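Local atomic coordinates of alpha-hemoglobin stabilizing protein (Homo sapiens, PDB entry 1Z8U), a protein that acts as a molecular chaperone in developing erythroid cells, binding free alpha-hemoglobin and protecting it from harmful aggregation and precipitation. Residues 13-18 with 75-80. The protein carries 1 engineered substitution. Numbering follows the deposited sequence.
Sequences AGLKEF and NTLANP
F18 and L77 carry this contact, sliding past each other in opposite directions as each reaches for the neighbouring helix. The phenyl ring offers its edge: CB of L77 lies in the ring plane, 4.0 Å from F18 CD2, and the methyl L77 CD2 is 3.9 Å from that same ring carbon. Further along this edge, F18 CE2 comes within 4.1 Å of the A78 methyl, CB. The bond from CA to CB of F18 already points toward 75-80, and with CG anti to the backbone N (chi1 -170°) the ring extends across to it. L15 adds apolar cover through CB, 4.3 Å from L77 CD2. An alanine in place of F18 removes the ring edge that meets L77 and A78, and would probably open a gap between the helices there.

The backbone joins in as well: L77 CD2 sits 3.2 Å from L15 O, a tight methyl-to-carbonyl contact, and that oxygen is also hydrogen-bonded to S19 OG. Helix 34-52 adds M45, which touches F18 and A78, and Y48, whose ring meets that of F18 edge-to-face. Helices 5-23 and 60-86 run nearly parallel here, their local axes 10.5 Å apart and crossing at -16°, as first and third helices do in an up-down-up three-helix bundle, the fold of this chaperone.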
ATOM      1  N   ALA A  13       4.234  -1.341  19.236  1.00 85.83           N
ATOM      2  CA  ALA A  13       3.009  -0.992  18.517  1.00 82.78           C
ATOM      3  C   ALA A  13       3.148  -1.227  17.017  1.00 81.03           C
ATOM      4  O   ALA A  13       2.289  -1.855  16.396  1.00 80.68           O
ATOM      5  CB  ALA A  13       2.654   0.470  18.773  1.00 81.72           C
ATOM      6  N   GLY A  14       4.232  -0.714  16.444  1.00 79.15           N
ATOM      7  CA  GLY A  14       4.469  -0.875  15.023  1.00 79.07           C
ATOM      8  C   GLY A  14       4.604  -2.320  14.586  1.00 79.40           C
ATOM      9  O   GLY A  14       4.337  -2.659  13.434  1.00 80.81           O
ATOM     10  N   LEU A  15       5.022  -3.176  15.508  1.00 81.48           N
ATOM     11  CA  LEU A  15       5.195  -4.591  15.208  1.00 81.61           C
ATOM     12  C   LEU A  15       3.859  -5.323  15.281  1.00 80.99           C
ATOM     13  O   LEU A  15       3.678  -6.376  14.667  1.00 78.94           O
ATOM     14  CB  LEU A  15       6.201  -5.206  16.183  1.00 83.26           C
ATOM     15  CG  LEU A  15       7.613  -4.626  16.067  1.00 84.99           C
ATOM     16  CD1 LEU A  15       8.470  -5.104  17.224  1.00 85.85           C
ATOM     17  CD2 LEU A  15       8.223  -5.041  14.736  1.00 85.91           C
ATOM     18  N   LYS A  16       2.926  -4.767  16.041  1.00 81.31           N
ATOM     19  CA  LYS A  16       1.615  -5.378  16.147  1.00 85.30           C
ATOM     20  C   LYS A  16       0.879  -4.945  14.891  1.00 83.28           C
ATOM     21  O   LYS A  16       0.286  -5.764  14.178  1.00 80.72           O
ATOM     22  CB  LYS A  16       0.880  -4.878  17.395  1.00 93.11           C
ATOM     23  CG  LYS A  16      -0.353  -5.708  17.741  1.00103.70           C
ATOM     24  CD  LYS A  16      -1.021  -5.251  19.028  1.00112.12           C
ATOM     25  CE  LYS A  16      -2.156  -6.194  19.413  1.00117.96           C
ATOM     26  NZ  LYS A  16      -3.185  -6.311  18.337  1.00121.68           N
ATOM     27  N   GLU A  17       0.942  -3.644  14.625  1.00 80.93           N
ATOM     28  CA  GLU A  17       0.313  -3.058  13.449  1.00 81.10           C
ATOM     29  C   GLU A  17       0.867  -3.729  12.192  1.00 76.80           C
ATOM     30  O   GLU A  17       0.140  -3.973  11.235  1.00 76.14           O
ATOM     31  CB  GLU A  17       0.586  -1.546  13.418  1.00 86.18           C
ATOM     32  CG  GLU A  17       0.036  -0.798  14.646  1.00 96.73           C
ATOM     33  CD  GLU A  17       0.589   0.617  14.808  1.00100.50           C
ATOM     34  OE1 GLU A  17       0.180   1.314  15.765  1.00103.31           O
ATOM     35  OE2 GLU A  17       1.433   1.030  13.986  1.00103.99           O
ATOM     36  N   PHE A  18       2.158  -4.043  12.212  1.00 72.88           N
ATOM     37  CA  PHE A  18       2.804  -4.684  11.077  1.00 69.18           C
ATOM     38  C   PHE A  18       2.304  -6.111  10.869  1.00 70.00           C
ATOM     39  O   PHE A  18       2.269  -6.615   9.740  1.00 69.56           O
ATOM     40  CB  PHE A  18       4.321  -4.702  11.273  1.00 65.48           C
ATOM     41  CG  PHE A  18       5.079  -5.125  10.050  1.00 61.48           C
ATOM     42  CD1 PHE A  18       5.093  -4.317   8.914  1.00 61.39           C
ATOM     43  CD2 PHE A  18       5.759  -6.332  10.021  1.00 58.81           C
ATOM     44  CE1 PHE A  18       5.771  -4.708   7.772  1.00 60.48           C
ATOM     45  CE2 PHE A  18       6.444  -6.738   8.886  1.00 59.63           C
ATOM     46  CZ  PHE A  18       6.449  -5.923   7.757  1.00 63.20           C
ATOM     47  N   ASN A  75      11.796  -7.056  10.363  1.00 75.93           N
ATOM     48  CA  ASN A  75      12.369  -8.100   9.524  1.00 79.26           C
ATOM     49  C   ASN A  75      12.043  -9.477  10.081  1.00 81.01           C
ATOM     50  O   ASN A  75      11.752 -10.405   9.332  1.00 80.46           O
ATOM     51  CB  ASN A  75      13.885  -7.936   9.450  1.00 79.49           C
ATOM     52  CG  ASN A  75      14.300  -6.601   8.874  1.00 80.75           C
ATOM     53  OD1 ASN A  75      15.487  -6.285   8.799  1.00 81.76           O
ATOM     54  ND2 ASN A  75      13.323  -5.805   8.462  1.00 82.72           N
ATOM     55  N   THR A  76      12.089  -9.602  11.401  1.00 85.68           N
ATOM     56  CA  THR A  76      11.808 -10.871  12.063  1.00 91.60           C
ATOM     57  C   THR A  76      10.388 -11.364  11.776  1.00 91.38           C
ATOM     58  O   THR A  76      10.130 -12.571  11.782  1.00 92.81           O
ATOM     59  CB  THR A  76      12.017 -10.757  13.589  1.00 93.08           C
ATOM     60  OG1 THR A  76      13.323 -10.226  13.848  1.00 95.09           O
ATOM     61  CG2 THR A  76      11.902 -12.126  14.250  1.00 95.20           C
ATOM     62  N   LEU A  77       9.468 -10.435  11.532  1.00 89.11           N
ATOM     63  CA  LEU A  77       8.092 -10.801  11.219  1.00 86.72           C
ATOM     64  C   LEU A  77       7.973 -11.024   9.717  1.00 85.27           C
ATOM     65  O   LEU A  77       7.321 -11.964   9.265  1.00 85.64           O
ATOM     66  CB  LEU A  77       7.124  -9.694  11.645  1.00 87.07           C
ATOM     67  CG  LEU A  77       6.749  -9.577  13.125  1.00 86.72           C
ATOM     68  CD1 LEU A  77       7.996  -9.381  13.967  1.00 90.52           C
ATOM     69  CD2 LEU A  77       5.793  -8.414  13.313  1.00 85.73           C
ATOM     70  N   ALA A  78       8.624 -10.151   8.954  1.00 83.91           N
ATOM     71  CA  ALA A  78       8.603 -10.212   7.498  1.00 82.93           C
ATOM     72  C   ALA A  78       9.225 -11.482   6.933  1.00 82.83           C
ATOM     73  O   ALA A  78       8.777 -11.994   5.908  1.00 80.72           O
ATOM     74  CB  ALA A  78       9.312  -8.989   6.925  1.00 81.18           C
ATOM     75  N   ASN A  79      10.261 -11.981   7.600  1.00 84.36           N
ATOM     76  CA  ASN A  79      10.955 -13.184   7.151  1.00 84.59           C
ATOM     77  C   ASN A  79      10.044 -14.403   7.054  1.00 82.41           C
ATOM     78  O   ASN A  79      10.062 -15.118   6.051  1.00 82.34           O
ATOM     79  CB  ASN A  79      12.137 -13.485   8.071  1.00 89.08           C
ATOM     80  CG  ASN A  79      13.225 -12.439   7.973  1.00 92.77           C
ATOM     81  OD1 ASN A  79      13.709 -12.128   6.881  1.00 95.81           O
ATOM     82  ND2 ASN A  79      13.624 -11.891   9.116  1.00 94.58           N
ATOM     83  N   PRO A  80       9.249 -14.673   8.103  1.00 80.05           N
ATOM     84  CA  PRO A  80       8.353 -15.832   8.040  1.00 78.14           C
ATOM     85  C   PRO A  80       7.344 -15.620   6.911  1.00 75.34           C
ATOM     86  O   PRO A  80       6.967 -16.558   6.209  1.00 74.58           O
ATOM     87  CB  PRO A  80       7.688 -15.825   9.415  1.00 77.64           C
ATOM     88  CG  PRO A  80       8.748 -15.238  10.294  1.00 77.00           C
ATOM     89  CD  PRO A  80       9.259 -14.093   9.458  1.00 77.99           C
TER